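Local coordinates for outer surface protein (Borrelia burgdorferi, PDB 5IZT), which is an outer surface protein of uncertain function, related by its family domain to the Borrelia complement regulator-acquiring protein BbCRASP-1, at residues A[298-303]-A[390-395]; A[198-203]-A[256-261]; A[219-224]-A[236-241]; A[181-186]-A[328-333]. All blocks are in the same frame, centred on the assembly; numbering follows the deposited sequence. Where two conformers were deposited one is given.

In the fold
Starting from the N terminus, helix 179-197 opens contact 4, and the chain beyond it opens contact 2 at 198-203. The long loop that follows folds back on itself at contact 3 (219-224 with 236-241), nested inside the loop that contact 2 closes at 256-261. Contact 1 then opens on helix 280-316. Contact 4 closes on helix 322-359, tying it to the first modelled helix and enclosing contacts 2 and 3. Contact 1 closes last, on the final helix, 366-395, so contacts 1 and 4 cross along the chain; they touch through I395 and L332. Contact 2 touches contact 1 through T198 against E298 and L301, whereas contact 3 touches none of the others.

Contact 1 of 4, residues A[298-303]-A[390-395]; sequences ELALEE and EAYISI
The aromatic ring of Y392 is met by L299 over one face: L299 CB lies 4.0 Å from the ring centroid and 29° off its normal, the geometry of a CH-pi contact. At the rim, near the ring plane, E303 CB approaches Y392 CE1 at 4.2 Å. A300 comes in obliquely, its CA 3.6 Å from Y392 CD1. The ring reaches helix 280-316 because CG of Y392 stands anti to the backbone N (chi1 168°). A300 presents both its methyl and its backbone to the ring, and here the backbones come close, with A300 CA 4.9 Å from Y392 CA.

Further along, the E303 and I395 side chains run past each other in opposite directions, E303 CG meeting I395 CG2 at 3.5 Å. The aliphatic part of the glutamate does this packing; its carboxylate forms salt bridges with K307 and K306. No hydrogen bond joins the segments, whose axes approach to 9.2 Å at 24°, nearly parallel.

The pair belongs to the helical bundle. I339 of helix 322-359 packs on both A300 and A391, bridging the two helices, while L301 turns to I191 and E194 of helix 179-197.

Contact 2 of 4, residues A[198-203]-A[256-261]; sequences TQNNFG and MDFDQY
F258 pushes its ring against N200 from a backbone with positive phi (51°), and D257 just before it is also positive. That left-handed pair is the unusual feature of the contact: D257 is the C-prime residue of a Schellman motif ending helix 243-255, and the reversal turns F258 towards 198-203.

The ring packs largely against backbone and the first side-chain carbon. N200 CB lies over one face, 3.9 Å from the ring centroid and 16° off its normal, a well-centred CH-pi contact. T198 O sits at the edge, near the ring plane, 3.8 Å from F258 CZ. Q199 O comes in obliquely, 3.5 Å from F258 CE2.

The F202 side chain runs at about a right angle to that of F258, and its CD1 meets F258 CB at 3.8 Å, an apolar contact and not ring stacking. Next to it, F202 CE1 meets D257 O at 3.6 Å, with the oxygen close to the ring plane.

N200 also shapes its own loop. Its OD1 accepts from F202 N at 2.9 Å, closing an Asx turn, and further receives F204 N. On the other segment, the carboxylate of D257 pairs with R343, while D259 caps helix 260-274 through K262 N.

No hydrogen bond or salt bridge crosses between the segments. The direct contact therefore probably rests on dispersion, a CH-pi contact and weak electrostatic attraction between ring C-H edges and the oxygens of T198 and D257, while the stronger polar bonds fix the shape of each turn separately.

Contact 3 of 4, residues A[219-224]-A[236-241]; sequences ELLDVI and PQLNSN
L221 and L238 come together through different torsions: CG of L238 is placed opposite the backbone N (chi1 -178°), whereas CG of L221 is opposite the carbonyl carbon (chi1 -62°). With the backbones bridged, these torsions set the two side chains side by side, pointing the same way, with L221 CB 4.1 Å from L238 CD2. V223 adds a second apolar touch, its CG2 reaching the ring of P236 at CG. Q237 is extended beyond CG, and its NE2 donates to E219 O at 2.7 Å, on a lone pair in the carbonyl plane. Q237 was modelled in two conformers, however, so this bond may be only partly populated.

The backbones form a single antiparallel beta bridge rather than a sheet. D222 and Q237 are its non-hydrogen-bonded pair, with CA atoms 4.1 Å apart, and the flanking bonds are L238 N to L221 O at 2.7 Å and V223 N to P236 O at 3.0 Å. A type I turn follows directly from Q237 to S240, where Q237 O is gripped twice, by S240 N and by S240 OG at 2.6 Å.

N239 leans on E219, its CB 3.9 Å from E219 N, while its amide nitrogen donates to K214 O. L221 packs on M287 and I288 of helix 280-316, and L238 on L291 of the same helix. R249 of helix 243-255 donates to the carbonyls of L238 and S240, joining the turn to that helix.

Contact 4 of 4, residues A[181-186]-A[328-333]; sequences QTLKNE and KLKELK
L183 and L329 run past each other in opposite directions, each pointing from its own helix across the interface. L183 CD2 rests on L329 CB at 3.9 Å. The tip of L329 travels on towards the backbone of the other helix, its CD1 lying 3.8 Å from K184 CB and just as close to K184 CA. K184 thus contributes only the root of its side chain. Its chain bends away at chi3, and NZ donates to Q181 OE1 at 2.9 Å, one turn back on the same helix, using a lone pair in the carbonyl plane.

E186 and K333 meet at an oblique angle. K333 is fully extended, whereas the glutamate has an off-staggered first torsion (chi1 133°). K333 NZ donates to E186 OE2 at 2.9 Å on the syn side, 32° out of the carboxylate plane, giving a salt bridge at the margin of the apolar touch.

The axes of the two segments approach to 10.2 Å and run 28° from parallel. Near-parallel helices thus pair through a leucine contact flanked by a salt bridge, and 328-333 lies in a predicted coiled coil. L329 also packs on L180 and L187, so helix 179-197 lies along helix 322-359 over more than one turn. L183 and K184 touch T326 and F325 earlier on the latter helix, and helix 280-316 joins as a third member, meeting K184 at N312 and L332 at K307, I308 and F311.

Contact 1 of 4, residues A[298-303]-A[390-395]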
# COMPACT_ATOMS: atom_id res chain seq x y z
N GLU A 298 -6.61 -1.83 -0.22
CA GLU A 298 -7.40 -3.07 -0.25
C GLU A 298 -8.82 -2.83 0.25
O GLU A 298 -9.78 -3.44 -0.27
CB GLU A 298 -6.70 -4.15 0.58
CG GLU A 298 -5.40 -4.65 -0.05
CD GLU A 298 -4.70 -5.74 0.76
OE1 GLU A 298 -5.33 -6.34 1.66
OE2 GLU A 298 -3.51 -5.99 0.48
N LEU A 299 -8.99 -2.00 1.28
CA LEU A 299 -10.34 -1.70 1.76
C LEU A 299 -11.15 -0.94 0.69
O LEU A 299 -12.36 -1.15 0.55
CB LEU A 299 -10.28 -0.90 3.06
CG LEU A 299 -9.81 -1.62 4.33
CD1 LEU A 299 -9.52 -0.61 5.42
CD2 LEU A 299 -10.86 -2.63 4.82
N ALA A 300 -10.48 -0.08 -0.07
CA ALA A 300 -11.16 0.69 -1.10
C ALA A 300 -11.62 -0.20 -2.24
O ALA A 300 -12.70 0.01 -2.81
CB ALA A 300 -10.24 1.81 -1.62
N LEU A 301 -10.82 -1.20 -2.60
CA LEU A 301 -11.27 -2.14 -3.63
C LEU A 301 -12.59 -2.80 -3.23
O LEU A 301 -13.56 -2.80 -3.99
CB LEU A 301 -10.20 -3.20 -3.89
CG LEU A 301 -8.87 -2.68 -4.45
CD1 LEU A 301 -7.90 -3.85 -4.49
CD2 LEU A 301 -9.03 -2.07 -5.86
N GLU A 302 -12.66 -3.32 -1.99
CA GLU A 302 -13.89 -3.97 -1.56
C GLU A 302 -15.05 -2.99 -1.46
O GLU A 302 -16.20 -3.35 -1.73
CB GLU A 302 -13.68 -4.69 -0.22
CG GLU A 302 -14.81 -5.65 0.16
CD GLU A 302 -15.28 -6.55 -0.99
OE1 GLU A 302 -14.44 -7.15 -1.70
OE2 GLU A 302 -16.52 -6.67 -1.17
N GLU A 303 -14.78 -1.75 -1.03
CA GLU A 303 -15.84 -0.75 -0.93
C GLU A 303 -16.43 -0.42 -2.30
O GLU A 303 -17.65 -0.29 -2.44
CB GLU A 303 -15.29 0.51 -0.24
CG GLU A 303 -16.35 1.53 0.15
CD GLU A 303 -17.29 1.04 1.24
OE1 GLU A 303 -16.84 0.28 2.13
OE2 GLU A 303 -18.48 1.43 1.20
N GLU A 390 -7.95 9.32 1.64
CA GLU A 390 -9.03 10.25 1.31
C GLU A 390 -9.92 9.69 0.20
O GLU A 390 -11.15 9.85 0.24
CB GLU A 390 -8.45 11.61 0.93
CG GLU A 390 -7.82 12.33 2.11
CD GLU A 390 -7.10 13.61 1.74
OE1 GLU A 390 -7.09 13.97 0.54
OE2 GLU A 390 -6.53 14.26 2.65
N ALA A 391 -9.33 9.04 -0.80
CA ALA A 391 -10.16 8.42 -1.83
C ALA A 391 -11.03 7.32 -1.24
O ALA A 391 -12.23 7.22 -1.56
CB ALA A 391 -9.27 7.86 -2.94
N TYR A 392 -10.46 6.49 -0.38
CA TYR A 392 -11.22 5.44 0.29
C TYR A 392 -12.40 6.03 1.05
O TYR A 392 -13.54 5.57 0.89
CB TYR A 392 -10.30 4.63 1.20
CG TYR A 392 -11.03 3.72 2.17
CD1 TYR A 392 -11.91 2.75 1.71
CD2 TYR A 392 -10.74 3.75 3.51
CE1 TYR A 392 -12.56 1.91 2.59
CE2 TYR A 392 -11.37 2.90 4.39
CZ TYR A 392 -12.27 1.98 3.93
OH TYR A 392 -12.88 1.13 4.82
N ILE A 393 -12.15 7.04 1.88
CA ILE A 393 -13.23 7.65 2.65
C ILE A 393 -14.31 8.20 1.72
O ILE A 393 -15.51 8.08 1.98
CB ILE A 393 -12.68 8.76 3.56
CG1 ILE A 393 -11.69 8.19 4.58
CG2 ILE A 393 -13.83 9.54 4.21
CD1 ILE A 393 -12.27 7.16 5.51
N SER A 394 -13.89 8.80 0.60
CA SER A 394 -14.87 9.42 -0.30
C SER A 394 -15.78 8.41 -0.98
O SER A 394 -16.86 8.78 -1.44
CB SER A 394 -14.14 10.26 -1.35
OG SER A 394 -13.66 9.44 -2.41
N ILE A 395 -15.38 7.14 -1.04
CA ILE A 395 -16.21 6.09 -1.65
C ILE A 395 -17.31 5.64 -0.70
O ILE A 395 -18.39 5.21 -1.15
CB ILE A 395 -15.33 4.90 -2.07
CG1 ILE A 395 -14.34 5.31 -3.15
CG2 ILE A 395 -16.19 3.73 -2.56
CD1 ILE A 395 -13.20 4.33 -3.31

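Contact 2 of 4, residues A[198-203]-A[256-261]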
# COMPACT_ATOMS: atom_id res chain seq x y z
N THR A 198 -3.39 -8.52 -5.04
CA THR A 198 -3.02 -8.31 -3.64
C THR A 198 -2.66 -9.60 -2.93
O THR A 198 -2.19 -9.56 -1.79
CB THR A 198 -4.15 -7.62 -2.87
OG1 THR A 198 -5.23 -8.54 -2.70
CG2 THR A 198 -4.65 -6.40 -3.61
N GLN A 199 -2.83 -10.75 -3.58
CA GLN A 199 -2.44 -12.01 -2.99
C GLN A 199 -1.13 -12.51 -3.58
O GLN A 199 -0.79 -12.23 -4.73
CB GLN A 199 -3.54 -13.07 -3.18
CG GLN A 199 -4.94 -12.55 -2.91
CD GLN A 199 -5.10 -12.06 -1.48
OE1 GLN A 199 -4.94 -12.84 -0.53
NE2 GLN A 199 -5.41 -10.78 -1.32
N ASN A 200 -0.39 -13.25 -2.76
CA ASN A 200 0.86 -13.85 -3.21
C ASN A 200 0.52 -15.01 -4.14
O ASN A 200 0.19 -16.10 -3.68
CB ASN A 200 1.68 -14.32 -2.02
CG ASN A 200 2.88 -15.13 -2.43
OD1 ASN A 200 3.24 -15.21 -3.61
ND2 ASN A 200 3.53 -15.75 -1.45
N ASN A 201 0.62 -14.77 -5.45
CA ASN A 201 0.45 -15.82 -6.45
C ASN A 201 1.78 -16.30 -7.03
O ASN A 201 1.80 -16.87 -8.12
CB ASN A 201 -0.45 -15.31 -7.59
CG ASN A 201 -1.76 -14.73 -7.08
OD1 ASN A 201 -2.46 -15.35 -6.29
ND2 ASN A 201 -2.08 -13.52 -7.54
N PHE A 202 2.88 -16.08 -6.31
CA PHE A 202 4.22 -16.33 -6.85
C PHE A 202 5.02 -17.34 -6.04
O PHE A 202 6.22 -17.50 -6.31
CB PHE A 202 5.04 -15.03 -6.94
CG PHE A 202 4.37 -13.90 -7.66
CD1 PHE A 202 4.63 -12.59 -7.29
CD2 PHE A 202 3.50 -14.12 -8.72
CE1 PHE A 202 4.03 -11.52 -7.94
CE2 PHE A 202 2.89 -13.07 -9.39
CZ PHE A 202 3.15 -11.77 -8.99
N GLY A 203 4.43 -18.01 -5.06
CA GLY A 203 5.23 -18.84 -4.17
C GLY A 203 6.24 -18.05 -3.36
O GLY A 203 7.21 -18.61 -2.84
N MET A 256 4.92 -3.96 -2.25
CA MET A 256 6.11 -4.11 -3.08
C MET A 256 5.94 -5.18 -4.15
O MET A 256 6.95 -5.64 -4.72
CB MET A 256 7.31 -4.43 -2.18
CG MET A 256 7.44 -3.45 -1.06
SD MET A 256 8.01 -1.89 -1.76
CE MET A 256 9.76 -2.25 -1.81
N ASP A 257 4.70 -5.60 -4.42
CA ASP A 257 4.38 -6.56 -5.49
C ASP A 257 5.11 -7.90 -5.32
O ASP A 257 5.44 -8.58 -6.31
CB ASP A 257 4.65 -5.95 -6.86
CG ASP A 257 3.72 -4.78 -7.15
OD1 ASP A 257 2.50 -4.90 -6.92
OD2 ASP A 257 4.20 -3.73 -7.61
N PHE A 258 5.34 -8.29 -4.07
CA PHE A 258 6.00 -9.55 -3.74
C PHE A 258 7.31 -9.73 -4.50
O PHE A 258 7.68 -10.83 -4.89
CB PHE A 258 5.05 -10.73 -3.96
CG PHE A 258 3.79 -10.65 -3.12
CD1 PHE A 258 3.82 -10.91 -1.76
CD2 PHE A 258 2.60 -10.26 -3.70
CE1 PHE A 258 2.67 -10.80 -0.99
CE2 PHE A 258 1.44 -10.15 -2.94
CZ PHE A 258 1.47 -10.41 -1.59
N ASP A 259 8.03 -8.62 -4.70
CA ASP A 259 9.33 -8.60 -5.39
C ASP A 259 10.42 -8.80 -4.34
O ASP A 259 10.78 -7.88 -3.61
CB ASP A 259 9.49 -7.28 -6.14
CG ASP A 259 10.77 -7.20 -6.99
OD1 ASP A 259 11.83 -7.70 -6.60
OD2 ASP A 259 10.73 -6.57 -8.06
N GLN A 260 10.98 -10.02 -4.29
CA GLN A 260 11.96 -10.35 -3.26
C GLN A 260 13.15 -9.39 -3.30
O GLN A 260 13.63 -8.92 -2.26
CB GLN A 260 12.44 -11.79 -3.44
CG GLN A 260 13.58 -12.18 -2.50
CD GLN A 260 14.37 -13.41 -2.98
OE1 GLN A 260 14.74 -13.52 -4.16
NE2 GLN A 260 14.65 -14.33 -2.06
N TYR A 261 13.64 -9.09 -4.50
CA TYR A 261 14.78 -8.18 -4.62
C TYR A 261 14.50 -6.83 -3.97
O TYR A 261 15.30 -6.34 -3.15
CB TYR A 261 15.13 -7.97 -6.08
CG TYR A 261 16.32 -7.05 -6.26
CD1 TYR A 261 17.61 -7.47 -5.96
CD2 TYR A 261 16.14 -5.72 -6.65
CE1 TYR A 261 18.69 -6.62 -6.13
CE2 TYR A 261 17.21 -4.86 -6.80
CZ TYR A 261 18.48 -5.31 -6.53
OH TYR A 261 19.55 -4.45 -6.68

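Contact 3 of 4, residues A[219-224]-A[236-241]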
# COMPACT_ATOMS: atom_id res chain seq x y z
N GLU A 219 10.37 -4.54 14.16
CA GLU A 219 10.49 -4.53 15.61
C GLU A 219 9.92 -3.25 16.21
O GLU A 219 9.49 -3.25 17.38
CB GLU A 219 11.95 -4.70 16.02
CG GLU A 219 12.14 -5.04 17.49
CD GLU A 219 13.53 -5.56 17.79
OE1 GLU A 219 14.48 -5.08 17.15
OE2 GLU A 219 13.67 -6.44 18.66
N LEU A 220 9.90 -2.16 15.45
CA LEU A 220 9.54 -0.85 15.96
C LEU A 220 8.03 -0.60 15.99
O LEU A 220 7.61 0.48 16.43
CB LEU A 220 10.22 0.25 15.12
CG LEU A 220 11.74 0.26 15.29
CD1 LEU A 220 12.32 1.22 14.25
CD2 LEU A 220 12.06 0.70 16.70
N LEU A 221 7.23 -1.52 15.50
CA LEU A 221 5.79 -1.30 15.38
C LEU A 221 5.01 -2.49 15.93
O LEU A 221 5.51 -3.61 15.97
CB LEU A 221 5.39 -1.05 13.92
CG LEU A 221 6.00 0.17 13.25
CD1 LEU A 221 5.75 0.07 11.76
CD2 LEU A 221 5.36 1.44 13.82
N ASP A 222 3.79 -2.22 16.38
CA ASP A 222 2.79 -3.25 16.61
C ASP A 222 1.92 -3.40 15.36
O ASP A 222 1.93 -2.55 14.47
CB ASP A 222 1.88 -2.90 17.79
CG ASP A 222 2.60 -2.92 19.12
OD1 ASP A 222 3.68 -3.56 19.19
OD2 ASP A 222 2.08 -2.32 20.08
N VAL A 223 1.11 -4.46 15.33
CA VAL A 223 0.15 -4.62 14.25
C VAL A 223 -0.86 -3.47 14.30
O VAL A 223 -1.38 -3.13 15.37
CB VAL A 223 -0.53 -5.99 14.35
CG1 VAL A 223 -1.63 -6.12 13.30
CG2 VAL A 223 0.51 -7.09 14.16
N ILE A 224 -1.10 -2.84 13.15
CA ILE A 224 -1.96 -1.65 13.11
C ILE A 224 -3.34 -1.95 12.55
O ILE A 224 -4.32 -1.28 12.91
CB ILE A 224 -1.30 -0.51 12.31
CG1 ILE A 224 -1.44 -0.71 10.80
CG2 ILE A 224 0.17 -0.37 12.68
CD1 ILE A 224 -0.81 0.41 9.98
N PRO A 236 -0.02 -7.76 18.98
CA PRO A 236 1.35 -8.27 18.94
C PRO A 236 2.27 -7.35 18.17
O PRO A 236 1.86 -6.60 17.28
CB PRO A 236 1.21 -9.62 18.24
CG PRO A 236 -0.05 -9.51 17.45
CD PRO A 236 -0.96 -8.65 18.27
N GLN A 237 3.55 -7.43 18.52
CA GLN A 237 4.59 -6.72 17.78
C GLN A 237 4.58 -7.17 16.32
O GLN A 237 4.28 -8.33 16.01
CB GLN A 237 5.95 -6.99 18.43
CG GLN A 237 6.97 -5.87 18.29
CD GLN A 237 8.12 -6.04 19.26
OE1 GLN A 237 8.17 -7.01 20.01
NE2 GLN A 237 9.05 -5.08 19.26
N LEU A 238 4.93 -6.24 15.42
CA LEU A 238 4.81 -6.55 13.99
C LEU A 238 5.85 -7.58 13.53
O LEU A 238 5.65 -8.24 12.51
CB LEU A 238 4.93 -5.26 13.16
CG LEU A 238 4.80 -5.33 11.64
CD1 LEU A 238 3.52 -6.08 11.24
CD2 LEU A 238 4.83 -3.92 11.03
N ASN A 239 6.94 -7.76 14.29
CA ASN A 239 7.94 -8.77 13.96
C ASN A 239 7.66 -10.12 14.62
O ASN A 239 8.52 -11.00 14.57
CB ASN A 239 9.34 -8.29 14.37
CG ASN A 239 9.51 -8.25 15.88
OD1 ASN A 239 8.52 -8.26 16.61
ND2 ASN A 239 10.75 -8.23 16.35
N SER A 240 6.50 -10.29 15.24
CA SER A 240 6.29 -11.45 16.08
C SER A 240 5.89 -12.67 15.25
O SER A 240 5.42 -12.57 14.11
CB SER A 240 5.22 -11.17 17.15
OG SER A 240 3.98 -10.86 16.53
N ASN A 241 6.08 -13.84 15.85
CA ASN A 241 5.66 -15.10 15.26
C ASN A 241 4.21 -15.38 15.67
O ASN A 241 3.90 -16.28 16.45
CB ASN A 241 6.59 -16.23 15.70
CG ASN A 241 6.25 -17.55 15.03
OD1 ASN A 241 5.59 -17.58 13.99
ND2 ASN A 241 6.70 -18.65 15.63

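Contact 4 of 4, residues A[181-186]-A[328-333]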
# COMPACT_ATOMS: atom_id res chain seq x y z
N GLN A 181 -24.13 -1.93 -19.45
CA GLN A 181 -23.63 -3.22 -19.00
C GLN A 181 -22.13 -3.34 -19.23
O GLN A 181 -21.41 -3.91 -18.39
CB GLN A 181 -24.39 -4.34 -19.70
CG GLN A 181 -25.78 -4.51 -19.13
CD GLN A 181 -25.75 -4.59 -17.62
OE1 GLN A 181 -25.08 -5.44 -17.04
NE2 GLN A 181 -26.48 -3.68 -16.96
N THR A 182 -21.63 -2.82 -20.35
CA THR A 182 -20.20 -2.88 -20.62
C THR A 182 -19.40 -2.10 -19.59
O THR A 182 -18.38 -2.57 -19.07
CB THR A 182 -19.91 -2.35 -22.02
OG1 THR A 182 -20.43 -3.25 -23.00
CG2 THR A 182 -18.40 -2.17 -22.23
N LEU A 183 -19.83 -0.87 -19.32
CA LEU A 183 -19.18 -0.03 -18.32
C LEU A 183 -19.17 -0.70 -16.96
O LEU A 183 -18.14 -0.77 -16.29
CB LEU A 183 -19.90 1.31 -18.23
CG LEU A 183 -19.21 2.50 -17.57
CD1 LEU A 183 -18.09 3.02 -18.47
CD2 LEU A 183 -20.22 3.59 -17.24
N LYS A 184 -20.32 -1.25 -16.56
CA LYS A 184 -20.40 -1.89 -15.25
C LYS A 184 -19.47 -3.09 -15.18
O LYS A 184 -18.71 -3.25 -14.21
CB LYS A 184 -21.84 -2.31 -14.95
CG LYS A 184 -21.98 -2.99 -13.60
CD LYS A 184 -23.34 -3.60 -13.38
CE LYS A 184 -23.56 -4.81 -14.28
NZ LYS A 184 -24.96 -5.30 -14.19
N ASN A 185 -19.49 -3.94 -16.21
CA ASN A 185 -18.69 -5.16 -16.18
C ASN A 185 -17.19 -4.86 -16.22
O ASN A 185 -16.39 -5.55 -15.58
CB ASN A 185 -19.07 -6.07 -17.35
CG ASN A 185 -20.43 -6.71 -17.16
OD1 ASN A 185 -20.91 -6.83 -16.04
ND2 ASN A 185 -21.04 -7.16 -18.26
N GLU A 186 -16.81 -3.82 -16.97
CA GLU A 186 -15.40 -3.45 -17.04
C GLU A 186 -14.89 -3.00 -15.68
O GLU A 186 -13.76 -3.33 -15.29
CB GLU A 186 -15.23 -2.38 -18.12
CG GLU A 186 -14.39 -1.17 -17.76
CD GLU A 186 -14.58 -0.03 -18.76
OE1 GLU A 186 -14.78 -0.32 -19.96
OE2 GLU A 186 -14.56 1.15 -18.34
N LYS A 328 -22.56 7.29 -11.52
CA LYS A 328 -21.95 6.71 -10.33
C LYS A 328 -20.81 5.76 -10.70
O LYS A 328 -19.79 5.72 -10.00
CB LYS A 328 -23.02 5.99 -9.49
CG LYS A 328 -24.03 6.97 -8.87
CD LYS A 328 -25.10 6.26 -8.05
CE LYS A 328 -26.26 7.20 -7.71
NZ LYS A 328 -25.81 8.43 -6.99
N LEU A 329 -20.96 4.99 -11.78
CA LEU A 329 -19.88 4.10 -12.21
C LEU A 329 -18.66 4.88 -12.69
O LEU A 329 -17.51 4.48 -12.42
CB LEU A 329 -20.38 3.18 -13.33
CG LEU A 329 -21.37 2.08 -12.92
CD1 LEU A 329 -21.97 1.43 -14.17
CD2 LEU A 329 -20.66 1.05 -12.06
N LYS A 330 -18.88 5.98 -13.42
CA LYS A 330 -17.77 6.85 -13.80
C LYS A 330 -17.04 7.38 -12.57
O LYS A 330 -15.81 7.41 -12.53
CB LYS A 330 -18.28 8.01 -14.66
CG LYS A 330 -18.82 7.64 -16.04
CD LYS A 330 -19.16 8.91 -16.83
CE LYS A 330 -19.89 8.64 -18.14
NZ LYS A 330 -19.27 7.57 -18.97
N GLU A 331 -17.80 7.79 -11.54
CA GLU A 331 -17.17 8.30 -10.32
C GLU A 331 -16.39 7.21 -9.60
O GLU A 331 -15.28 7.46 -9.11
CB GLU A 331 -18.24 8.91 -9.40
CG GLU A 331 -18.65 10.31 -9.84
CD GLU A 331 -19.95 10.81 -9.21
OE1 GLU A 331 -20.42 10.22 -8.22
OE2 GLU A 331 -20.50 11.81 -9.73
N LEU A 332 -16.95 6.00 -9.52
CA LEU A 332 -16.23 4.91 -8.87
C LEU A 332 -14.96 4.57 -9.63
O LEU A 332 -13.92 4.28 -9.02
CB LEU A 332 -17.13 3.68 -8.76
CG LEU A 332 -18.30 3.78 -7.76
CD1 LEU A 332 -19.24 2.58 -7.83
CD2 LEU A 332 -17.74 3.90 -6.35
N LYS A 333 -15.02 4.59 -10.96
CA LYS A 333 -13.82 4.33 -11.76
C LYS A 333 -12.78 5.43 -11.58
O LYS A 333 -11.57 5.15 -11.54
CB LYS A 333 -14.21 4.18 -13.24
CG LYS A 333 -13.03 4.00 -14.19
CD LYS A 333 -13.54 3.64 -15.57
CE LYS A 333 -12.44 3.69 -16.62
NZ LYS A 333 -13.03 3.61 -17.99